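Local coordinates for GTPase activator-like protein (Chaetomium thermophilum, PDB 6SSH), which probably stimulates GTP hydrolysis by a small GTPase, this chain being the Rap/Ran-GAP domain of a longer TSC2-like protein, at residues Gly6-Lys11 / His77-Met82; Ile20-Met25 / Met82-Glu87; Met25-Tyr30 / Ile106-Ser111; Asn57-Gln62 / Cys92-Arg97. All blocks are in the same frame, centred on the assembly; numbering follows the deposited sequence.

Contact 1: residues Gly6-Lys11 / His77-Met82; sequences GVIYIK and HVTTQM. With EDO (1,2-ethanediol), chain E; EDO (1,2-ethanediol), chain B.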
loop_
_atom_site.group_PDB
_atom_site.type_symbol
_atom_site.label_atom_id
_atom_site.label_comp_id
_atom_site.label_asym_id
_atom_site.label_seq_id
_atom_site.Cartn_x
_atom_site.Cartn_y
_atom_site.Cartn_z
ATOM N N GLY A 6 1.647 3.350 2.530
ATOM C CA GLY A 6 0.354 3.302 1.902
ATOM C C GLY A 6 0.048 1.989 1.239
ATOM O O GLY A 6 1.004 1.224 0.864
ATOM N N VAL A 7 -1.207 1.640 1.070
ATOM C CA VAL A 7 -1.622 0.483 0.318
ATOM C C VAL A 7 -2.811 0.907 -0.491
ATOM O O VAL A 7 -3.851 1.333 0.074
ATOM C CB VAL A 7 -2.031 -0.729 1.179
ATOM C CG1 VAL A 7 -2.365 -1.901 0.285
ATOM C CG2 VAL A 7 -0.933 -1.076 2.187
ATOM N N ILE A 8 -2.682 0.831 -1.798
ATOM C CA ILE A 8 -3.662 1.390 -2.739
ATOM C C ILE A 8 -4.147 0.364 -3.736
ATOM O O ILE A 8 -3.314 -0.169 -4.505
ATOM C CB ILE A 8 -3.060 2.550 -3.534
ATOM C CG1 ILE A 8 -2.442 3.618 -2.608
ATOM C CG2 ILE A 8 -4.122 3.172 -4.440
ATOM C CD1 ILE A 8 -1.490 4.586 -3.314
ATOM N N TYR A 9 -5.423 0.038 -3.771
ATOM C CA TYR A 9 -6.018 -0.884 -4.733
ATOM C C TYR A 9 -6.496 -0.144 -5.962
ATOM O O TYR A 9 -7.269 0.826 -5.845
ATOM C CB TYR A 9 -7.225 -1.615 -4.105
ATOM C CG TYR A 9 -7.841 -2.610 -5.055
ATOM C CD1 TYR A 9 -7.256 -3.855 -5.268
ATOM C CD2 TYR A 9 -8.971 -2.322 -5.795
ATOM C CE1 TYR A 9 -7.784 -4.752 -6.163
ATOM C CE2 TYR A 9 -9.515 -3.221 -6.697
ATOM C CZ TYR A 9 -8.923 -4.454 -6.905
ATOM O OH TYR A 9 -9.484 -5.311 -7.805
ATOM N N ILE A 10 -6.045 -0.601 -7.129
ATOM C CA ILE A 10 -6.486 -0.074 -8.422
ATOM C C ILE A 10 -7.400 -1.079 -9.105
ATOM O O ILE A 10 -6.976 -2.212 -9.354
ATOM C CB ILE A 10 -5.326 0.296 -9.337
ATOM C CG1 ILE A 10 -4.306 1.166 -8.611
ATOM C CG2 ILE A 10 -5.886 0.935 -10.583
ATOM C CD1 ILE A 10 -3.129 1.582 -9.472
ATOM N N LYS A 11 -8.642 -0.691 -9.374
ATOM C CA LYS A 11 -9.645 -1.560 -9.970
ATOM C C LYS A 11 -9.477 -1.600 -11.488
ATOM O O LYS A 11 -8.958 -0.671 -12.090
ATOM C CB LYS A 11 -11.057 -1.063 -9.568
ATOM C CG LYS A 11 -12.220 -1.983 -9.873
ATOM C CD LYS A 11 -13.557 -1.417 -9.273
ATOM C CE LYS A 11 -13.691 0.097 -9.410
ATOM N NZ LYS A 11 -15.126 0.543 -9.435
ATOM N N HIS A 77 -1.511 2.577 5.572
ATOM C CA HIS A 77 -2.550 3.550 5.215
ATOM C C HIS A 77 -3.275 2.976 4.033
ATOM O O HIS A 77 -2.823 3.115 2.893
ATOM C CB HIS A 77 -1.987 4.905 4.869
ATOM C CG HIS A 77 -1.293 5.598 5.982
ATOM N ND1 HIS A 77 -0.304 6.531 5.750
ATOM C CD2 HIS A 77 -1.544 5.623 7.319
ATOM C CE1 HIS A 77 0.049 7.079 6.906
ATOM N NE2 HIS A 77 -0.699 6.546 7.881
ATOM N N VAL A 78 -4.352 2.257 4.274
ATOM C CA VAL A 78 -5.006 1.407 3.275
ATOM C C VAL A 78 -6.206 2.202 2.719
ATOM O O VAL A 78 -7.195 2.381 3.417
ATOM C CB VAL A 78 -5.470 0.092 3.849
ATOM C CG1 VAL A 78 -6.039 -0.784 2.754
ATOM C CG2 VAL A 78 -4.273 -0.621 4.573
ATOM N N THR A 79 -6.123 2.673 1.502
ATOM C CA THR A 79 -7.157 3.594 0.998
ATOM C C THR A 79 -8.507 2.911 0.972
ATOM O O THR A 79 -9.495 3.581 1.231
ATOM C CB THR A 79 -6.745 4.243 -0.316
ATOM O OG1 THR A 79 -6.465 3.228 -1.287
ATOM C CG2 THR A 79 -5.532 5.135 -0.113
ATOM N N THR A 80 -8.615 1.611 0.724
ATOM C CA THR A 80 -9.891 0.927 0.710
ATOM C C THR A 80 -10.490 0.812 2.147
ATOM O O THR A 80 -11.687 0.547 2.269
ATOM C CB THR A 80 -9.856 -0.447 0.081
ATOM O OG1 THR A 80 -8.854 -1.251 0.757
ATOM C CG2 THR A 80 -9.522 -0.386 -1.429
ATOM N N GLN A 81 -9.669 0.985 3.195
ATOM C CA GLN A 81 -10.185 1.010 4.598
ATOM C C GLN A 81 -10.802 2.354 4.958
ATOM O O GLN A 81 -11.410 2.495 6.029
ATOM C CB GLN A 81 -9.059 0.664 5.593
ATOM C CG GLN A 81 -8.603 -0.779 5.552
ATOM C CD GLN A 81 -9.632 -1.802 5.977
ATOM O OE1 GLN A 81 -9.882 -2.759 5.314
ATOM N NE2 GLN A 81 -10.269 -1.577 7.131
ATOM N N MET A 82 -10.534 3.374 4.157
ATOM C CA MET A 82 -10.923 4.751 4.454
ATOM C C MET A 82 -12.255 5.045 3.802
ATOM O O MET A 82 -12.481 4.660 2.665
ATOM C CB MET A 82 -9.863 5.722 3.954
ATOM C CG MET A 82 -8.469 5.470 4.538
ATOM S SD MET A 82 -7.264 6.484 3.685
ATOM C CE MET A 82 -5.706 5.818 4.375
HETATM C C1 EDO E . -12.029 -5.426 6.720
HETATM O O1 EDO E . -10.820 -5.115 5.973
HETATM C C2 EDO E . -12.263 -4.720 8.074
HETATM O O2 EDO E . -12.365 -3.289 7.977
HETATM C C1 EDO B . -14.267 1.097 7.557
HETATM O O1 EDO B . -14.670 1.848 8.733
HETATM C C2 EDO B . -13.102 0.167 7.866
HETATM O O2 EDO B . -11.938 0.882 8.232
HETATM O O HOH W 1 -6.343 0.346 -0.798
#
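G6 and V7 pair with H77 and V78 as neighbouring parallel strands, the CA of V7 lying 4.6 Å from the CA of V78. This pairing sits in the buried middle of the mixed beta-sheet of the Rap/Ran-GAP domain. V7 N donates to H77 O at 2.8 Å, and V7 O accepts from T79 N at 3.0 Å. The second bond runs nearly along the C=O axis of V7 (172°). After V78, residues 79-81 turn into a short 3-10 segment and the two backbones part. One water bridges the widening gap. It donates to V7 O, accepts from Y9 N and T80 N, and is hydrogen-bonded to T79 OG1 at 2.9 Å. V7 O therefore has two donors.

V7 and V78 point the same way and lie side by side, with V7 CB 4.1 Å from V78 CG2. Their face of the sheet is covered by helix 28-37, including Y30, whose OH bonds to T80 OG1. T79 OG1 sits between its own backbone N and carbonyl carbon (chi1 57°), which turns the hydroxyl toward I8. The T79 and I8 side chains pass at a slant, with T79 OG1 3.7 Å from I8 CA. Q81, outside the strand contact, bonds through NE2 to Y63 O and to an ethanediol probably from the crystallisation liquor. Farther along the strand, Y9 CB meets the methyl of T80, 3.7 Å from T80 CG2.

Contact 2: residues Ile20-Met25 / Met82-Glu87; sequences ILANTM and MPTNLE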
loop_
_atom_site.group_PDB
_atom_site.type_symbol
_atom_site.label_atom_id
_atom_site.label_comp_id
_atom_site.label_asym_id
_atom_site.label_seq_id
_atom_site.Cartn_x
_atom_site.Cartn_y
_atom_site.Cartn_z
ATOM N N ILE A 20 -9.328 6.101 -8.239
ATOM C CA ILE A 20 -8.683 5.015 -7.487
ATOM C C ILE A 20 -8.852 5.194 -5.962
ATOM O O ILE A 20 -9.187 4.274 -5.230
ATOM C CB ILE A 20 -7.163 4.964 -7.873
ATOM C CG1 ILE A 20 -6.976 4.483 -9.335
ATOM C CG2 ILE A 20 -6.373 4.077 -6.910
ATOM C CD1 ILE A 20 -5.590 4.785 -9.859
ATOM N N LEU A 21 -8.678 6.434 -5.505
ATOM C CA LEU A 21 -8.789 6.678 -4.069
ATOM C C LEU A 21 -10.215 6.431 -3.622
ATOM O O LEU A 21 -10.407 6.073 -2.457
ATOM C CB LEU A 21 -8.360 8.109 -3.758
ATOM C CG LEU A 21 -6.856 8.420 -3.932
ATOM C CD1 LEU A 21 -6.607 9.918 -3.695
ATOM C CD2 LEU A 21 -5.984 7.581 -3.017
ATOM N N ALA A 22 -11.185 6.621 -4.462
ATOM C CA ALA A 22 -12.582 6.418 -4.081
ATOM C C ALA A 22 -12.897 4.957 -3.744
ATOM O O ALA A 22 -13.919 4.677 -3.119
ATOM C CB ALA A 22 -13.508 6.928 -5.152
ATOM N N ASN A 23 -12.094 3.999 -4.204
ATOM C CA ASN A 23 -12.404 2.606 -3.972
ATOM C C ASN A 23 -12.509 2.296 -2.487
ATOM O O ASN A 23 -11.727 2.799 -1.690
ATOM C CB ASN A 23 -11.328 1.690 -4.578
ATOM C CG ASN A 23 -11.213 1.827 -6.071
ATOM O OD1 ASN A 23 -12.163 2.134 -6.770
ATOM N ND2 ASN A 23 -10.043 1.519 -6.600
ATOM N N THR A 24 -13.505 1.453 -2.147
ATOM C CA THR A 24 -13.698 1.038 -0.768
ATOM C C THR A 24 -13.612 -0.460 -0.545
ATOM O O THR A 24 -13.911 -0.955 0.527
ATOM C CB THR A 24 -14.991 1.477 -0.187
ATOM O OG1 THR A 24 -15.985 0.976 -1.024
ATOM C CG2 THR A 24 -15.041 3.046 -0.088
ATOM N N MET A 25 -13.132 -1.174 -1.551
ATOM C CA MET A 25 -12.825 -2.597 -1.412
ATOM C C MET A 25 -11.998 -2.982 -2.612
ATOM O O MET A 25 -11.910 -2.277 -3.608
ATOM C CB MET A 25 -14.112 -3.367 -1.331
ATOM C CG MET A 25 -14.827 -3.329 -2.579
ATOM S SD MET A 25 -16.365 -4.322 -2.553
ATOM C CE MET A 25 -15.850 -5.768 -1.611
ATOM N N MET A 82 -10.534 3.374 4.157
ATOM C CA MET A 82 -10.923 4.751 4.454
ATOM C C MET A 82 -12.255 5.045 3.802
ATOM O O MET A 82 -12.481 4.660 2.665
ATOM C CB MET A 82 -9.863 5.722 3.954
ATOM C CG MET A 82 -8.469 5.470 4.538
ATOM S SD MET A 82 -7.264 6.484 3.685
ATOM C CE MET A 82 -5.706 5.818 4.375
ATOM N N PRO A 83 -13.156 5.758 4.504
ATOM C CA PRO A 83 -14.481 6.025 3.918
ATOM C C PRO A 83 -14.387 6.963 2.720
ATOM O O PRO A 83 -13.549 7.839 2.644
ATOM C CB PRO A 83 -15.261 6.690 5.071
ATOM C CG PRO A 83 -14.267 7.079 6.037
ATOM C CD PRO A 83 -12.997 6.331 5.866
ATOM N N THR A 84 -15.303 6.698 1.781
ATOM C CA THR A 84 -15.487 7.573 0.629
ATOM C C THR A 84 -16.822 8.273 0.751
ATOM O O THR A 84 -17.859 7.617 0.962
ATOM C CB THR A 84 -15.478 6.732 -0.646
ATOM O OG1 THR A 84 -14.190 6.104 -0.800
ATOM C CG2 THR A 84 -15.767 7.516 -1.872
ATOM N N ASN A 85 -16.794 9.576 0.593
ATOM C CA ASN A 85 -18.029 10.346 0.467
ATOM C C ASN A 85 -17.749 11.452 -0.542
ATOM O O ASN A 85 -17.042 12.398 -0.234
ATOM C CB ASN A 85 -18.506 10.918 1.827
ATOM C CG ASN A 85 -19.784 11.699 1.694
ATOM O OD1 ASN A 85 -20.032 12.383 0.710
ATOM N ND2 ASN A 85 -20.666 11.519 2.673
ATOM N N LEU A 86 -18.243 11.249 -1.769
ATOM C CA LEU A 86 -17.882 12.158 -2.873
ATOM C C LEU A 86 -18.658 13.458 -2.891
ATOM O O LEU A 86 -18.306 14.364 -3.642
ATOM C CB LEU A 86 -17.954 11.408 -4.203
ATOM C CG LEU A 86 -17.046 10.161 -4.272
ATOM C CD1 LEU A 86 -17.325 9.458 -5.665
ATOM C CD2 LEU A 86 -15.645 10.500 -4.083
ATOM N N GLU A 87 -19.730 13.528 -2.111
ATOM C CA GLU A 87 -20.342 14.839 -1.846
ATOM C C GLU A 87 -19.488 15.709 -0.948
ATOM O O GLU A 87 -19.274 16.890 -1.265
ATOM C CB GLU A 87 -21.724 14.632 -1.259
ATOM C CG GLU A 87 -22.789 14.259 -2.253
ATOM C CD GLU A 87 -23.145 15.371 -3.259
ATOM O OE1 GLU A 87 -22.818 16.577 -2.994
ATOM O OE2 GLU A 87 -23.857 15.110 -4.254
#
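T84 reaches from the 82-87 loop to residues A22 to T24, and each of its side-chain atoms meets something there. T84 CB lies 3.6 Å from A22 O and 3.8 Å from T24 CG2. From CB the side chain forks. OG1 stands beside the backbone N and anti to the carbonyl carbon (chi1 -63°), which sends it to the backbone of A22. There T84 OG1 donates to A22 O at 2.7 Å. The bond comes in at a marked bend, with a C=O...donor angle of 113°, and OG1 lies well above the carbonyl plane (47° out of it). T24 CG2 comes within 3.3 Å of the T84 hydroxyl oxygen, OG1, as the two threonines pass at a slant.

The contact joins helix 17-21 and the residues that follow it to the loop between strand 73-78 and helix 93-99 in the Rap/Ran-GAP domain. K95 of that second helix binds at the same place. Its NZ is hydrogen-bonded to T84 OG1, L21 O and M82 O, so the T84 hydroxyl donates to A22 and accepts from the lysine.

The methyl branch, T84 CG2, meets A22 as well, 4.0 Å from A22 CB. The A22 methyl has a second apolar neighbour in L86, whose CD2 approaches to 4.3 Å from A22 CB.

Contact 3: residues Met25-Tyr30 / Ile106-Ser111; sequences MGSPDY and IVWNDS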
loop_
_atom_site.group_PDB
_atom_site.type_symbol
_atom_site.label_atom_id
_atom_site.label_comp_id
_atom_site.label_asym_id
_atom_site.label_seq_id
_atom_site.Cartn_x
_atom_site.Cartn_y
_atom_site.Cartn_z
ATOM N N MET A 25 -13.132 -1.174 -1.551
ATOM C CA MET A 25 -12.825 -2.597 -1.412
ATOM C C MET A 25 -11.998 -2.982 -2.612
ATOM O O MET A 25 -11.910 -2.277 -3.608
ATOM C CB MET A 25 -14.112 -3.367 -1.331
ATOM C CG MET A 25 -14.827 -3.329 -2.579
ATOM S SD MET A 25 -16.365 -4.322 -2.553
ATOM C CE MET A 25 -15.850 -5.768 -1.611
ATOM N N GLY A 26 -11.360 -4.131 -2.486
ATOM C CA GLY A 26 -10.578 -4.738 -3.537
ATOM C C GLY A 26 -11.041 -6.163 -3.836
ATOM O O GLY A 26 -12.135 -6.595 -3.463
ATOM N N SER A 27 -10.186 -6.940 -4.488
ATOM C CA SER A 27 -10.501 -8.320 -4.834
ATOM C C SER A 27 -10.285 -9.234 -3.641
ATOM O O SER A 27 -9.621 -8.877 -2.688
ATOM C CB SER A 27 -9.559 -8.786 -5.944
ATOM O OG SER A 27 -8.238 -8.824 -5.367
ATOM N N PRO A 28 -10.811 -10.464 -3.730
ATOM C CA PRO A 28 -10.606 -11.395 -2.614
ATOM C C PRO A 28 -9.122 -11.642 -2.348
ATOM O O PRO A 28 -8.730 -11.689 -1.168
ATOM C CB PRO A 28 -11.308 -12.659 -3.100
ATOM C CG PRO A 28 -12.484 -12.089 -3.944
ATOM C CD PRO A 28 -11.832 -10.944 -4.683
ATOM N N ASP A 29 -8.299 -11.789 -3.376
ATOM C CA ASP A 29 -6.869 -12.029 -3.127
ATOM C C ASP A 29 -6.209 -10.817 -2.484
ATOM O O ASP A 29 -5.342 -10.960 -1.599
ATOM C CB ASP A 29 -6.138 -12.371 -4.431
ATOM C CG ASP A 29 -6.406 -13.766 -4.930
ATOM O OD1 ASP A 29 -6.840 -14.646 -4.152
ATOM O OD2 ASP A 29 -6.154 -13.950 -6.133
ATOM N N TYR A 30 -6.620 -9.620 -2.881
ATOM C CA TYR A 30 -6.127 -8.410 -2.243
ATOM C C TYR A 30 -6.463 -8.354 -0.759
ATOM O O TYR A 30 -5.621 -8.054 0.097
ATOM C CB TYR A 30 -6.714 -7.181 -2.970
ATOM C CG TYR A 30 -6.629 -5.887 -2.186
ATOM C CD1 TYR A 30 -5.480 -5.135 -2.100
ATOM C CD2 TYR A 30 -7.749 -5.406 -1.527
ATOM C CE1 TYR A 30 -5.440 -3.945 -1.407
ATOM C CE2 TYR A 30 -7.719 -4.229 -0.854
ATOM C CZ TYR A 30 -6.592 -3.482 -0.781
ATOM O OH TYR A 30 -6.541 -2.293 -0.095
ATOM N N ILE A 106 2.513 0.792 -1.447
ATOM C CA ILE A 106 2.219 -0.495 -2.070
ATOM C C ILE A 106 1.031 -0.313 -2.966
ATOM O O ILE A 106 -0.014 0.263 -2.505
ATOM C CB ILE A 106 1.956 -1.560 -1.011
ATOM C CG1 ILE A 106 3.189 -1.739 -0.142
ATOM C CG2 ILE A 106 1.482 -2.876 -1.640
ATOM C CD1 ILE A 106 2.913 -2.449 1.170
ATOM N N VAL A 107 1.076 -0.750 -4.219
ATOM C CA VAL A 107 0.007 -0.611 -5.172
ATOM C C VAL A 107 -0.456 -1.972 -5.637
ATOM O O VAL A 107 0.388 -2.759 -6.138
ATOM C CB VAL A 107 0.485 0.198 -6.393
ATOM C CG1 VAL A 107 -0.606 0.322 -7.456
ATOM C CG2 VAL A 107 0.916 1.593 -5.975
ATOM N N TRP A 108 -1.689 -2.345 -5.436
ATOM C CA TRP A 108 -2.256 -3.583 -5.964
ATOM C C TRP A 108 -2.907 -3.218 -7.284
ATOM O O TRP A 108 -3.988 -2.622 -7.328
ATOM C CB TRP A 108 -3.229 -4.204 -4.971
ATOM C CG TRP A 108 -3.681 -5.568 -5.457
ATOM C CD1 TRP A 108 -4.469 -5.857 -6.514
ATOM C CD2 TRP A 108 -3.274 -6.849 -4.895
ATOM N NE1 TRP A 108 -4.614 -7.237 -6.658
ATOM C CE2 TRP A 108 -3.905 -7.846 -5.644
ATOM C CE3 TRP A 108 -2.503 -7.211 -3.812
ATOM C CZ2 TRP A 108 -3.737 -9.219 -5.364
ATOM C CZ3 TRP A 108 -2.332 -8.558 -3.515
ATOM C CH2 TRP A 108 -2.946 -9.543 -4.301
ATOM N N ASN A 109 -2.203 -3.484 -8.382
ATOM C CA ASN A 109 -2.622 -3.042 -9.692
ATOM C C ASN A 109 -3.507 -4.067 -10.387
ATOM O O ASN A 109 -3.021 -4.944 -11.116
ATOM C CB ASN A 109 -1.417 -2.707 -10.540
ATOM C CG ASN A 109 -1.831 -2.223 -11.920
ATOM O OD1 ASN A 109 -2.935 -1.735 -12.114
ATOM N ND2 ASN A 109 -0.920 -2.384 -12.897
ATOM N N ASP A 110 -4.808 -3.980 -10.182
ATOM C CA ASP A 110 -5.780 -4.756 -10.919
ATOM C C ASP A 110 -6.325 -3.992 -12.122
ATOM O O ASP A 110 -7.333 -4.400 -12.693
ATOM C CB ASP A 110 -6.931 -5.195 -10.036
ATOM C CG ASP A 110 -6.787 -6.599 -9.508
ATOM O OD1 ASP A 110 -5.796 -7.282 -9.854
ATOM O OD2 ASP A 110 -7.623 -7.013 -8.691
ATOM N N SER A 111 -5.660 -2.945 -12.590
ATOM C CA SER A 111 -6.236 -2.131 -13.652
ATOM C C SER A 111 -6.277 -2.792 -15.012
ATOM O O SER A 111 -7.046 -2.381 -15.842
ATOM C CB SER A 111 -5.469 -0.833 -13.837
ATOM O OG SER A 111 -4.201 -1.036 -14.408
HETATM O O HOH W 2 -6.640 -9.207 -7.597
#
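A water shared by S27, W108 and D110 ties the two segments together. It is hydrogen-bonded to S27 OG at 2.8 Å. It accepts from W108 NE1 at 3.0 Å. It donates to D110 OD2 at 2.6 Å. S27 is the N-cap of helix 28-37, which packs on the central sheet of the Rap/Ran-GAP domain. Its OG also accepts from Y30 N at 3.1 Å, so one hydroxyl both caps the helix and holds the water. D110 OD2 has a further donor in Y9 OH, and D110 OD1 takes a weak bond from W108 NE1.

The apolar part of the contact is the indole of W108. Its CG is anti to the backbone N (chi1 -173°), and the ring lies under the first turn of the helix. D29 CB lies 4.1 Å from W108 CZ2, while the D29 carboxylate forms salt bridges with R154 and R32. The Y30 ring turns its edge toward the face of the five-membered ring of W108 in an offset edge-to-face pair, with planes 74° apart. Beside this pair, Y30 CD1 makes an apolar contact with W108 CB at 3.8 Å. The backbone of the tyrosine takes part too. Y30 CA stands over the six-membered ring of W108, 3.8 Å from its centroid and only 5° off the ring normal, a CH-pi contact.

Contact 4: residues Asn57-Gln62 / Cys92-Arg97; sequences NDMDGQ and CIMKKR. With EDO (1,2-ethanediol), chain B.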
loop_
_atom_site.group_PDB
_atom_site.type_symbol
_atom_site.label_atom_id
_atom_site.label_comp_id
_atom_site.label_asym_id
_atom_site.label_seq_id
_atom_site.Cartn_x
_atom_site.Cartn_y
_atom_site.Cartn_z
ATOM N N ASN A 57 -12.691 10.148 15.779
ATOM C CA ASN A 57 -13.984 10.032 15.192
ATOM C C ASN A 57 -14.108 9.120 14.015
ATOM O O ASN A 57 -15.070 9.192 13.264
ATOM C CB ASN A 57 -14.528 11.418 14.689
ATOM C CG ASN A 57 -14.503 12.525 15.729
ATOM O OD1 ASN A 57 -15.248 12.482 16.701
ATOM N ND2 ASN A 57 -13.693 13.557 15.485
ATOM N N ASP A 58 -13.113 8.236 13.811
ATOM C CA ASP A 58 -13.140 7.270 12.704
ATOM C C ASP A 58 -13.230 7.938 11.341
ATOM O O ASP A 58 -13.687 7.335 10.393
ATOM C CB ASP A 58 -14.239 6.226 12.851
ATOM C CG ASP A 58 -14.043 5.292 14.034
ATOM O OD1 ASP A 58 -12.856 5.017 14.377
ATOM O OD2 ASP A 58 -15.071 4.803 14.614
ATOM N N MET A 59 -12.672 9.131 11.227
ATOM C CA MET A 59 -12.711 9.836 9.966
ATOM C C MET A 59 -11.959 9.086 8.860
ATOM O O MET A 59 -12.314 9.187 7.674
ATOM C CB MET A 59 -12.066 11.216 10.157
ATOM C CG MET A 59 -12.038 11.997 8.846
ATOM S SD MET A 59 -11.382 13.671 9.156
ATOM C CE MET A 59 -9.677 13.449 9.401
ATOM N N ASP A 60 -10.909 8.350 9.253
ATOM C CA ASP A 60 -10.108 7.588 8.302
ATOM C C ASP A 60 -10.509 6.109 8.312
ATOM O O ASP A 60 -9.756 5.266 7.777
ATOM C CB ASP A 60 -8.635 7.736 8.632
ATOM C CG ASP A 60 -8.177 9.156 8.478
ATOM O OD1 ASP A 60 -8.481 9.796 7.427
ATOM O OD2 ASP A 60 -7.579 9.718 9.387
ATOM N N GLY A 61 -11.670 5.771 8.860
ATOM C CA GLY A 61 -12.114 4.400 8.943
ATOM C C GLY A 61 -12.015 3.871 10.360
ATOM O O GLY A 61 -11.266 4.409 11.159
ATOM N N GLN A 62 -12.730 2.796 10.615
ATOM C CA GLN A 62 -12.702 2.142 11.913
ATOM C C GLN A 62 -11.458 1.301 12.147
ATOM O O GLN A 62 -11.018 1.144 13.300
ATOM C CB GLN A 62 -13.969 1.323 12.154
ATOM C CG GLN A 62 -15.227 2.171 12.173
ATOM C CD GLN A 62 -16.441 1.327 12.264
ATOM O OE1 GLN A 62 -16.368 0.112 12.497
ATOM N NE2 GLN A 62 -17.597 1.943 12.059
ATOM N N CYS A 92 -11.219 13.088 -2.634
ATOM C CA CYS A 92 -10.662 12.166 -1.633
ATOM C C CYS A 92 -9.421 12.736 -0.995
ATOM O O CYS A 92 -8.419 12.003 -0.806
ATOM C CB CYS A 92 -10.397 10.784 -2.229
ATOM S SG CYS A 92 -11.864 9.996 -2.963
ATOM N N ILE A 93 -9.417 14.025 -0.693
ATOM C CA ILE A 93 -8.237 14.640 -0.084
ATOM C C ILE A 93 -7.968 14.002 1.273
ATOM O O ILE A 93 -6.796 13.983 1.708
ATOM C CB ILE A 93 -8.323 16.175 0.039
ATOM C CG1 ILE A 93 -9.308 16.586 1.087
ATOM C CG2 ILE A 93 -8.594 16.796 -1.339
ATOM C CD1 ILE A 93 -9.345 18.122 1.275
ATOM N N MET A 94 -8.966 13.504 1.987
ATOM C CA MET A 94 -8.707 12.892 3.276
ATOM C C MET A 94 -7.895 11.582 3.123
ATOM O O MET A 94 -7.185 11.198 4.041
ATOM C CB MET A 94 -9.979 12.735 4.087
ATOM C CG MET A 94 -10.654 14.038 4.446
ATOM S SD MET A 94 -9.576 15.098 5.416
ATOM C CE MET A 94 -10.728 16.341 5.765
ATOM N N LYS A 95 -8.005 10.908 1.972
ATOM C CA LYS A 95 -7.148 9.734 1.710
ATOM C C LYS A 95 -5.816 10.177 1.148
ATOM O O LYS A 95 -4.770 9.632 1.553
ATOM C CB LYS A 95 -7.807 8.802 0.726
ATOM C CG LYS A 95 -9.211 8.364 1.152
ATOM C CD LYS A 95 -9.658 7.112 0.411
ATOM C CE LYS A 95 -11.159 6.812 0.568
ATOM N NZ LYS A 95 -11.529 5.475 0.048
ATOM N N LYS A 96 -5.784 11.137 0.248
ATOM C CA LYS A 96 -4.546 11.618 -0.376
ATOM C C LYS A 96 -3.585 12.132 0.646
ATOM O O LYS A 96 -2.344 12.029 0.471
ATOM C CB LYS A 96 -4.823 12.644 -1.482
ATOM C CG LYS A 96 -3.686 13.182 -2.263
ATOM C CD LYS A 96 -2.890 12.114 -3.002
ATOM C CE LYS A 96 -1.624 12.623 -3.675
ATOM N NZ LYS A 96 -1.896 13.514 -4.807
ATOM N N ARG A 97 -4.082 12.727 1.737
ATOM C CA ARG A 97 -3.183 13.323 2.721
ATOM C C ARG A 97 -2.301 12.251 3.349
ATOM O O ARG A 97 -1.180 12.607 3.802
ATOM C CB ARG A 97 -3.926 14.113 3.802
ATOM C CG ARG A 97 -4.560 13.231 4.903
ATOM C CD ARG A 97 -5.349 14.129 5.876
ATOM N NE ARG A 97 -5.470 13.538 7.203
ATOM C CZ ARG A 97 -6.416 12.713 7.562
ATOM N NH1 ARG A 97 -6.428 12.276 8.788
ATOM N NH2 ARG A 97 -7.322 12.243 6.727
HETATM C C1 EDO B . -14.267 1.097 7.557
HETATM O O1 EDO B . -14.670 1.848 8.733
HETATM C C2 EDO B . -13.102 0.167 7.866
HETATM O O2 EDO B . -11.938 0.882 8.232
HETATM O O HOH W 3 -9.435 8.981 5.029
#
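D60 and R97 approach from opposite directions and meet end-on. The carboxylate faces the NH1 and NH2 end of the guanidinium, with the two planes 32° apart. R97 NH2 donates to D60 OD1 at 2.8 Å, and R97 NH1 donates to D60 OD2 at 2.9 Å. Each oxygen uses its syn lone pair. Each also lies a little out of the guanidinium plane, so the salt bridge is bidentate but twisted. D60 belongs to a type I beta turn from D58 to G61, in the loop before strand 63-68 of the Rap/Ran-GAP domain. R97 belongs to helix 93-99. At chi1 79° R97 CG is flanked by both backbone N and carbonyl carbon, and from there the chain runs extended to NE, bringing the charged end across to the turn.

M59 arrives at a slant to the arginine side chain. Its chain bends at the sulfur (chi3 74°), and M59 CE comes 3.5 Å from R97 NH1. R97 NH2 also gives a weak bond back to M94 O at 2.9 Å. A water donates to D60 OD1 at 2.7 Å and weakly to M94 O. D60 OD2 has a further donor in D54 N.

With two bonds, rotation of the guanidinium is restrained. The carboxylate of D60, a buried residue, receives donors at both oxygens, and together with the positive guanidinium they would probably favour its ionised form.

Overall arrangement
Contact 1 is the buried core, where strands 2-10 and 73-78 pair through their backbones. Contact 3 adds the next strand of the same sheet, 104-109, and sets the start of helix 28-37 over it with aromatic packing and a shared water. Two side-chain hydrogen bonds join these two contacts. Contacts 2 and 4 lie farther out, their centres about 15 Å from the centre of the chain. They each join a loop to a helix or its end through side-chain polar bonds: a threonine hydroxyl in one, a charged pair in the other. K95 links them to contact 1, since its NZ reaches T79, M82, L21 and T84. Contacts 3 and 4 do not touch.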